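Local coordinates for protein SusD homolog (PDB 4F53) that probably binds mucin O-glycans at the cell surface as a SusD-family outer membrane lipoprotein with a TPR-like helical fold, at residues 264-269 with 305-310; 268-273 with 410-415; 272-277 with 387-392. One frame throughout, in Å; residues are numbered along the deposited sequence.

Contact 1 of 3, residues 264-269 with 305-310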
loop_
_atom_site.group_PDB
_atom_site.type_symbol
_atom_site.label_atom_id
_atom_site.label_comp_id
_atom_site.label_asym_id
_atom_site.label_seq_id
_atom_site.Cartn_x
_atom_site.Cartn_y
_atom_site.Cartn_z
ATOM N N SER A 264 -9.182 3.288 11.111
ATOM C CA SER A 264 -9.936 4.400 10.528
ATOM C C SER A 264 -11.433 4.169 10.622
ATOM O O SER A 264 -11.921 3.021 10.623
ATOM C CB SER A 264 -9.560 4.589 9.060
ATOM O OG SER A 264 -10.041 3.516 8.273
ATOM N N ALA A 265 -12.164 5.272 10.655
ATOM C CA ALA A 265 -13.620 5.271 10.671
ATOM C C ALA A 265 -14.161 4.684 9.326
ATOM O O ALA A 265 -15.182 4.000 9.326
ATOM C CB ALA A 265 -14.124 6.688 10.889
ATOM N N ASP A 266 -13.436 4.909 8.201
ATOM C CA ASP A 266 -13.795 4.402 6.875
ATOM C C ASP A 266 -13.851 2.862 6.835
ATOM O O ASP A 266 -14.813 2.298 6.332
ATOM C CB ASP A 266 -12.791 4.909 5.805
ATOM C CG ASP A 266 -12.481 6.391 5.921
ATOM O OD1 ASP A 266 -11.748 6.773 6.861
ATOM O OD2 ASP A 266 -13.009 7.161 5.119
ATOM N N LEU A 267 -12.826 2.200 7.368
ATOM C CA LEU A 267 -12.717 0.752 7.377
ATOM C C LEU A 267 -13.843 0.113 8.205
ATOM O O LEU A 267 -14.437 -0.849 7.734
ATOM C CB LEU A 267 -11.321 0.342 7.888
ATOM C CG LEU A 267 -10.799 -1.069 7.606
ATOM C CD1 LEU A 267 -10.802 -1.418 6.115
ATOM C CD2 LEU A 267 -9.409 -1.221 8.136
ATOM N N THR A 268 -14.195 0.671 9.385
ATOM C CA THR A 268 -15.297 0.116 10.159
ATOM C C THR A 268 -16.661 0.461 9.493
ATOM O O THR A 268 -17.582 -0.342 9.594
ATOM C CB THR A 268 -15.227 0.494 11.657
ATOM O OG1 THR A 268 -15.281 1.908 11.803
ATOM C CG2 THR A 268 -13.961 -0.071 12.354
ATOM N N CYS A 269 -16.779 1.588 8.767
ATOM C CA CYS A 269 -18.024 1.933 8.062
ATOM C C CYS A 269 -18.386 0.869 7.003
ATOM O O CYS A 269 -19.521 0.403 6.976
ATOM C CB CYS A 269 -17.934 3.317 7.438
ATOM S SG CYS A 269 -18.220 4.657 8.612
ATOM N N LEU A 305 -11.506 5.618 14.250
ATOM C CA LEU A 305 -11.350 7.038 14.511
ATOM C C LEU A 305 -11.279 7.789 13.157
ATOM O O LEU A 305 -10.805 7.243 12.160
ATOM C CB LEU A 305 -10.064 7.219 15.348
ATOM C CG LEU A 305 -9.659 8.607 15.809
ATOM C CD1 LEU A 305 -10.649 9.166 16.822
ATOM C CD2 LEU A 305 -8.273 8.567 16.394
ATOM N N ARG A 306 -11.784 9.023 13.122
ATOM C CA ARG A 306 -11.753 9.844 11.929
ATOM C C ARG A 306 -10.291 10.155 11.545
ATOM O O ARG A 306 -9.478 10.496 12.421
ATOM C CB ARG A 306 -12.545 11.147 12.174
ATOM C CG ARG A 306 -12.701 12.055 10.951
ATOM C CD ARG A 306 -13.705 11.507 9.940
ATOM N NE ARG A 306 -13.739 12.336 8.736
ATOM C CZ ARG A 306 -14.556 13.366 8.562
ATOM N NH1 ARG A 306 -15.442 13.687 9.500
ATOM N NH2 ARG A 306 -14.487 14.090 7.460
ATOM N N ARG A 307 -9.956 9.984 10.254
ATOM C CA ARG A 307 -8.616 10.315 9.750
ATOM C C ARG A 307 -8.531 11.820 9.534
ATOM O O ARG A 307 -9.543 12.441 9.190
ATOM C CB ARG A 307 -8.305 9.580 8.439
ATOM C CG ARG A 307 -8.241 8.061 8.529
ATOM C CD ARG A 307 -8.056 7.443 7.144
ATOM N NE ARG A 307 -9.231 7.729 6.312
ATOM C CZ ARG A 307 -9.238 8.540 5.266
ATOM N NH1 ARG A 307 -8.101 9.048 4.803
ATOM N NH2 ARG A 307 -10.373 8.812 4.643
ATOM N N GLY A 308 -7.338 12.386 9.708
ATOM C CA GLY A 308 -7.123 13.804 9.479
ATOM C C GLY A 308 -7.568 14.741 10.583
ATOM O O GLY A 308 -7.816 15.917 10.313
ATOM N N ILE A 309 -7.663 14.251 11.825
ATOM C CA ILE A 309 -7.967 15.125 12.974
ATOM C C ILE A 309 -6.691 15.951 13.229
ATOM O O ILE A 309 -5.599 15.385 13.249
ATOM C CB ILE A 309 -8.434 14.338 14.231
ATOM C CG1 ILE A 309 -9.770 13.590 13.974
ATOM C CG2 ILE A 309 -8.516 15.268 15.459
ATOM C CD1 ILE A 309 -10.122 12.508 15.043
ATOM N N LEU A 310 -6.813 17.273 13.328
ATOM C CA LEU A 310 -5.649 18.132 13.522
ATOM C C LEU A 310 -5.012 17.836 14.853
ATOM O O LEU A 310 -5.718 17.622 15.846
ATOM C CB LEU A 310 -6.032 19.633 13.435
ATOM C CG LEU A 310 -4.892 20.645 13.173
ATOM C CD1 LEU A 310 -4.489 20.681 11.678
ATOM C CD2 LEU A 310 -5.312 22.060 13.585
HETATM O O HOH W 1 -12.020 8.804 8.411
#
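The N-terminal end of helix 265-273 meets the loop 305-310 through a single backbone bridge and a buried salt bridge. Ser264 is the N-cap of this helix, and its OG accepts from Leu267 N at 3.2 Å; the same OG also bonds to Gly60 O. The bridge pairs Ser264 with Leu305. Ala265 N donates to Leu305 O at 2.8 Å, and Ser264 CA sends a CA-H...O contact to the same oxygen.

One helical residue further on, Asp266 faces Arg307. The arginine grips the carboxylate side-on. Its NE donates to OD1 of Asp266 at 2.7 Å, and its NH2 donates to OD2 of Asp266 at 3.1 Å. OD1 lies in the guanidinium plane, but both carboxylate oxygens are met from above their own plane, and the two planes are 57° apart. A bend at chi3 (-64°) turns the guanidinium of Arg307 to this position. Its NH1 reaches Ala57 O and a glycerol. A leucine in place of Arg307 would probably leave the buried Asp266 carboxylate without its charged mate. A water donates to Asp266 OD1 at 2.6 Å and accepts from Arg307 N at 3.0 Å.

Contact 2 of 3, residues 268-273 with 410-415; sequences TCYMNA and INTNVT
The ring of Tyr270 lies among three side chains of the loop 410-415. Ile410 and Thr412 share its hydroxyl, and Val414 comes to the ring edge. Val414 CG1 lies in the ring plane, 3.8 Å from Tyr270 CE1, and the two side chains cross at about a right angle. Ile410 also crosses the tyrosine nearly at a right angle, and it touches with two branches. Its CD1 is 3.9 Å from Tyr270 CE2, at an oblique angle to the ring, while its CG2 packs on Tyr270 OH at 3.6 Å. Thr412 approaches from the opposite direction to the tyrosine. Its methyl CG2 reaches Tyr270 OH at 3.6 Å.

The loop thus packs against one turn of helix 265-273, within the SusD/RagB fold. It runs between helices 379-383 and 423-438. Cys269 adds to the apolar patch, with its CB 3.9 Å from Ile410 CD1.

The torsion of Thr412 sorts its two branches. OG1 is anti to the backbone N (chi1 -178°), and the methyl is the branch that meets the tyrosine. OG1 accepts from Val414 N at 3.2 Å, a nearly straight bond that makes an ST turn. This oxygen also bonds to Glu428 of helix 423-438. The turn links the backbone of Val414 to the side chain of Thr412, two neighbours of the same ring. The Tyr270 hydroxyl is buried among methyl groups, but it has a polar partner in Lys456 O. Trp435 meets the tyrosine ring with the planes at about 65°.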
loop_
_atom_site.group_PDB
_atom_site.type_symbol
_atom_site.label_atom_id
_atom_site.label_comp_id
_atom_site.label_asym_id
_atom_site.label_seq_id
_atom_site.Cartn_x
_atom_site.Cartn_y
_atom_site.Cartn_z
ATOM N N THR A 268 -14.195 0.671 9.385
ATOM C CA THR A 268 -15.297 0.116 10.159
ATOM C C THR A 268 -16.661 0.461 9.493
ATOM O O THR A 268 -17.582 -0.342 9.594
ATOM C CB THR A 268 -15.227 0.494 11.657
ATOM O OG1 THR A 268 -15.281 1.908 11.803
ATOM C CG2 THR A 268 -13.961 -0.071 12.354
ATOM N N CYS A 269 -16.779 1.588 8.767
ATOM C CA CYS A 269 -18.024 1.933 8.062
ATOM C C CYS A 269 -18.386 0.869 7.003
ATOM O O CYS A 269 -19.521 0.403 6.976
ATOM C CB CYS A 269 -17.934 3.317 7.438
ATOM S SG CYS A 269 -18.220 4.657 8.612
ATOM N N TYR A 270 -17.419 0.486 6.156
ATOM C CA TYR A 270 -17.636 -0.530 5.125
ATOM C C TYR A 270 -17.850 -1.910 5.727
ATOM O O TYR A 270 -18.769 -2.609 5.337
ATOM C CB TYR A 270 -16.434 -0.606 4.157
ATOM C CG TYR A 270 -16.422 0.482 3.102
ATOM C CD1 TYR A 270 -17.168 0.355 1.936
ATOM C CD2 TYR A 270 -15.619 1.613 3.244
ATOM C CE1 TYR A 270 -17.152 1.343 0.953
ATOM C CE2 TYR A 270 -15.586 2.606 2.262
ATOM C CZ TYR A 270 -16.361 2.466 1.121
ATOM O OH TYR A 270 -16.325 3.396 0.130
HETATM N N MSE A 271 -16.998 -2.286 6.696
HETATM C CA MSE A 271 -16.998 -3.632 7.260
HETATM C C MSE A 271 -18.172 -3.877 8.174
HETATM O O MSE A 271 -18.678 -4.994 8.161
HETATM C CB MSE A 271 -15.654 -3.948 7.894
HETATM C CG MSE A 271 -14.564 -4.007 6.827
HETATM SE SE MSE A 271 -12.836 -4.379 7.564
HETATM C CE MSE A 271 -13.083 -6.225 7.872
ATOM N N ASN A 272 -18.692 -2.841 8.851
ATOM C CA ASN A 272 -19.932 -2.954 9.645
ATOM C C ASN A 272 -21.129 -3.099 8.709
ATOM O O ASN A 272 -21.936 -3.982 8.924
ATOM C CB ASN A 272 -20.133 -1.750 10.596
ATOM C CG ASN A 272 -19.266 -1.839 11.823
ATOM O OD1 ASN A 272 -18.799 -2.901 12.198
ATOM N ND2 ASN A 272 -19.062 -0.748 12.505
ATOM N N ALA A 273 -21.201 -2.288 7.618
ATOM C CA ALA A 273 -22.304 -2.352 6.643
ATOM C C ALA A 273 -22.407 -3.738 6.014
ATOM O O ALA A 273 -23.509 -4.203 5.736
ATOM C CB ALA A 273 -22.101 -1.319 5.561
ATOM N N ILE A 410 -19.663 8.626 4.062
ATOM C CA ILE A 410 -19.072 8.116 2.827
ATOM C C ILE A 410 -20.213 8.094 1.806
ATOM O O ILE A 410 -21.263 7.499 2.067
ATOM C CB ILE A 410 -18.366 6.739 2.978
ATOM C CG1 ILE A 410 -17.146 6.837 3.929
ATOM C CG2 ILE A 410 -17.943 6.215 1.592
ATOM C CD1 ILE A 410 -16.713 5.566 4.540
ATOM N N ASN A 411 -20.043 8.761 0.684
ATOM C CA ASN A 411 -21.124 8.772 -0.296
ATOM C C ASN A 411 -20.898 7.682 -1.346
ATOM O O ASN A 411 -20.178 7.893 -2.333
ATOM C CB ASN A 411 -21.272 10.169 -0.909
ATOM C CG ASN A 411 -21.561 11.228 0.156
ATOM O OD1 ASN A 411 -22.518 11.133 0.958
ATOM N ND2 ASN A 411 -20.692 12.233 0.232
ATOM N N THR A 412 -21.473 6.492 -1.099
ATOM C CA THR A 412 -21.345 5.340 -2.008
ATOM C C THR A 412 -22.519 4.396 -1.822
ATOM O O THR A 412 -23.019 4.265 -0.710
ATOM C CB THR A 412 -19.990 4.569 -1.800
ATOM O OG1 THR A 412 -19.952 3.513 -2.738
ATOM C CG2 THR A 412 -19.862 3.907 -0.410
ATOM N N ASN A 413 -22.879 3.664 -2.871
ATOM C CA ASN A 413 -23.944 2.655 -2.808
ATOM C C ASN A 413 -23.375 1.254 -3.047
ATOM O O ASN A 413 -24.146 0.298 -3.195
ATOM C CB ASN A 413 -25.057 2.954 -3.822
ATOM C CG ASN A 413 -26.268 3.608 -3.209
ATOM O OD1 ASN A 413 -26.872 3.094 -2.255
ATOM N ND2 ASN A 413 -26.652 4.756 -3.753
ATOM N N VAL A 414 -22.020 1.133 -3.049
ATOM C CA VAL A 414 -21.312 -0.124 -3.292
ATOM C C VAL A 414 -21.646 -1.139 -2.179
ATOM O O VAL A 414 -21.662 -0.812 -0.988
ATOM C CB VAL A 414 -19.762 0.064 -3.482
ATOM C CG1 VAL A 414 -19.046 0.414 -2.174
ATOM C CG2 VAL A 414 -19.120 -1.160 -4.131
ATOM N N THR A 415 -21.944 -2.360 -2.597
ATOM C CA THR A 415 -22.201 -3.458 -1.695
ATOM C C THR A 415 -21.427 -4.680 -2.219
ATOM O O THR A 415 -20.635 -4.549 -3.162
ATOM C CB THR A 415 -23.694 -3.665 -1.411
ATOM O OG1 THR A 415 -23.770 -4.623 -0.339
ATOM C CG2 THR A 415 -24.500 -4.104 -2.655
#

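Contact 3 of 3, residues 272-277 with 387-392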
loop_
_atom_site.group_PDB
_atom_site.type_symbol
_atom_site.label_atom_id
_atom_site.label_comp_id
_atom_site.label_asym_id
_atom_site.label_seq_id
_atom_site.Cartn_x
_atom_site.Cartn_y
_atom_site.Cartn_z
ATOM N N ASN A 272 -18.692 -2.841 8.851
ATOM C CA ASN A 272 -19.932 -2.954 9.645
ATOM C C ASN A 272 -21.129 -3.099 8.709
ATOM O O ASN A 272 -21.936 -3.982 8.924
ATOM C CB ASN A 272 -20.133 -1.750 10.596
ATOM C CG ASN A 272 -19.266 -1.839 11.823
ATOM O OD1 ASN A 272 -18.799 -2.901 12.198
ATOM N ND2 ASN A 272 -19.062 -0.748 12.505
ATOM N N ALA A 273 -21.201 -2.288 7.618
ATOM C CA ALA A 273 -22.304 -2.352 6.643
ATOM C C ALA A 273 -22.407 -3.738 6.014
ATOM O O ALA A 273 -23.509 -4.203 5.736
ATOM C CB ALA A 273 -22.101 -1.319 5.561
ATOM N N TYR A 274 -21.249 -4.394 5.784
ATOM C CA TYR A 274 -21.228 -5.718 5.165
ATOM C C TYR A 274 -21.260 -6.856 6.191
ATOM O O TYR A 274 -21.168 -8.015 5.775
ATOM C CB TYR A 274 -19.988 -5.861 4.258
ATOM C CG TYR A 274 -19.858 -4.786 3.198
ATOM C CD1 TYR A 274 -20.986 -4.150 2.675
ATOM C CD2 TYR A 274 -18.620 -4.448 2.671
ATOM C CE1 TYR A 274 -20.867 -3.133 1.731
ATOM C CE2 TYR A 274 -18.495 -3.475 1.687
ATOM C CZ TYR A 274 -19.619 -2.805 1.230
ATOM O OH TYR A 274 -19.483 -1.854 0.239
ATOM N N ASN A 275 -21.353 -6.546 7.522
ATOM C CA ASN A 275 -21.307 -7.536 8.630
ATOM C C ASN A 275 -20.131 -8.471 8.383
ATOM O O ASN A 275 -20.266 -9.685 8.395
ATOM C CB ASN A 275 -22.633 -8.320 8.766
ATOM C CG ASN A 275 -23.798 -7.435 9.148
ATOM O OD1 ASN A 275 -23.811 -6.822 10.225
ATOM N ND2 ASN A 275 -24.782 -7.307 8.256
ATOM N N ASP A 276 -18.993 -7.871 8.015
ATOM C CA ASP A 276 -17.797 -8.583 7.621
ATOM C C ASP A 276 -17.187 -9.401 8.771
ATOM O O ASP A 276 -16.805 -8.834 9.805
ATOM C CB ASP A 276 -16.792 -7.589 7.048
ATOM C CG ASP A 276 -15.809 -8.180 6.070
ATOM O OD1 ASP A 276 -15.212 -9.226 6.389
ATOM O OD2 ASP A 276 -15.604 -7.578 5.005
ATOM N N PRO A 277 -17.055 -10.738 8.582
ATOM C CA PRO A 277 -16.393 -11.567 9.619
ATOM C C PRO A 277 -14.875 -11.339 9.704
ATOM O O PRO A 277 -14.252 -11.847 10.625
ATOM C CB PRO A 277 -16.716 -13.015 9.207
ATOM C CG PRO A 277 -17.003 -12.956 7.787
ATOM C CD PRO A 277 -17.502 -11.559 7.435
ATOM N N GLY A 387 -25.795 -5.129 2.067
ATOM C CA GLY A 387 -25.650 -4.105 3.093
ATOM C C GLY A 387 -25.083 -2.808 2.556
ATOM O O GLY A 387 -24.136 -2.807 1.766
ATOM N N LYS A 388 -25.705 -1.701 2.920
ATOM C CA LYS A 388 -25.295 -0.397 2.417
ATOM C C LYS A 388 -24.543 0.387 3.464
ATOM O O LYS A 388 -24.896 0.323 4.649
ATOM C CB LYS A 388 -26.526 0.400 1.938
ATOM C CG LYS A 388 -27.225 -0.202 0.698
ATOM C CD LYS A 388 -26.374 -0.270 -0.584
ATOM C CE LYS A 388 -27.158 -0.851 -1.741
ATOM N NZ LYS A 388 -27.556 -2.269 -1.511
ATOM N N VAL A 389 -23.520 1.143 3.020
ATOM C CA VAL A 389 -22.668 1.971 3.885
ATOM C C VAL A 389 -23.480 3.111 4.442
ATOM O O VAL A 389 -24.093 3.863 3.695
ATOM C CB VAL A 389 -21.376 2.465 3.182
ATOM C CG1 VAL A 389 -20.584 3.422 4.071
ATOM C CG2 VAL A 389 -20.505 1.288 2.764
ATOM N N GLU A 390 -23.500 3.224 5.757
ATOM C CA GLU A 390 -24.215 4.280 6.468
ATOM C C GLU A 390 -23.233 5.362 6.910
ATOM O O GLU A 390 -22.011 5.169 6.842
ATOM C CB GLU A 390 -24.966 3.673 7.670
ATOM C CG GLU A 390 -26.387 3.315 7.301
ATOM C CD GLU A 390 -26.844 1.914 7.654
ATOM O OE1 GLU A 390 -26.708 1.521 8.837
ATOM O OE2 GLU A 390 -27.413 1.241 6.761
ATOM N N ALA A 391 -23.774 6.491 7.362
ATOM C CA ALA A 391 -23.038 7.649 7.860
ATOM C C ALA A 391 -22.175 7.285 9.082
ATOM O O ALA A 391 -22.575 6.448 9.888
ATOM C CB ALA A 391 -24.025 8.750 8.243
ATOM N N TYR A 392 -21.023 7.924 9.230
ATOM C CA TYR A 392 -20.193 7.705 10.401
ATOM C C TYR A 392 -20.691 8.582 11.557
ATOM O O TYR A 392 -20.733 9.808 11.443
ATOM C CB TYR A 392 -18.708 7.985 10.076
ATOM C CG TYR A 392 -17.812 7.967 11.288
ATOM C CD1 TYR A 392 -17.589 6.785 11.998
ATOM C CD2 TYR A 392 -17.191 9.129 11.736
ATOM C CE1 TYR A 392 -16.782 6.768 13.141
ATOM C CE2 TYR A 392 -16.362 9.118 12.857
ATOM C CZ TYR A 392 -16.169 7.936 13.562
ATOM O OH TYR A 392 -15.313 7.930 14.634
#
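Ala273 and Tyr274, at the C-terminal end of helix 265-273, pack against the extended loop 387-392. The contact lies near the protein surface and is made largely of backbone and small side chains. Asn272 comes first. Its O accepts from Asn275 N at 3.0 Å, a bond inside the segment that belongs to the helix end.

Ala273 is next, and its methyl points at the loop. CB is 3.4 Å from Lys388 O and 4.1 Å from Val389 CG2. Ala273 O receives a CA-H...O contact from Gly387 CA at 3.4 Å. The backbones come close here, and a side chain on Gly387 would run into this carbonyl oxygen. Glycine therefore suits the position.

Tyr274 follows. Its CG is anti to its own carbonyl carbon (chi1 -55°), and the ring reaches along the loop. Gly387 O lies at the ring edge, in the ring plane, 3.3 Å from Tyr274 CE1. That oxygen also accepts from Thr415 OG1. Val389 CG2 comes to Tyr274 OH at 4.2 Å, an oblique approach. The hydroxyl itself bonds to Val414 O.

Asn275 then leaves helical geometry with positive phi, the turn of a Schellman motif. Asp276 turns the chain toward the next helix, where its side chain caps a backbone N. It also forms a salt bridge with Arg278.

The Tyr274 ring is packed on Thr432, Gln433 and Ile436 of helix 423-438 and on Tyr382 of helix 379-383. Val389 touches Tyr270 one turn back on helix 265-273. The loop 387-392 thus lies beside the end of helix 265-273, and the tyrosine reaches from that end to the two later helices.

All three contacts start from helix 265-273 and the turn after it. Contact 1 comes first along the chain. It closes a short loop, with 35 residues between its segments, and ties the start of the helix to 305-310. Contact 2 closes the longest loop, from mid-helix to 410-415. Contact 3 joins the helix end to 387-392, and its segments alternate with those of contact 1, so the two cross. The later loop between helices 379-383 and 423-438 supplies both 387-392 and 410-415. Contacts 2 and 3 are neighbours, with centres about 5 Å apart. Tyr392 links contacts 3 and 1 by packing on Ala265 and Cys269.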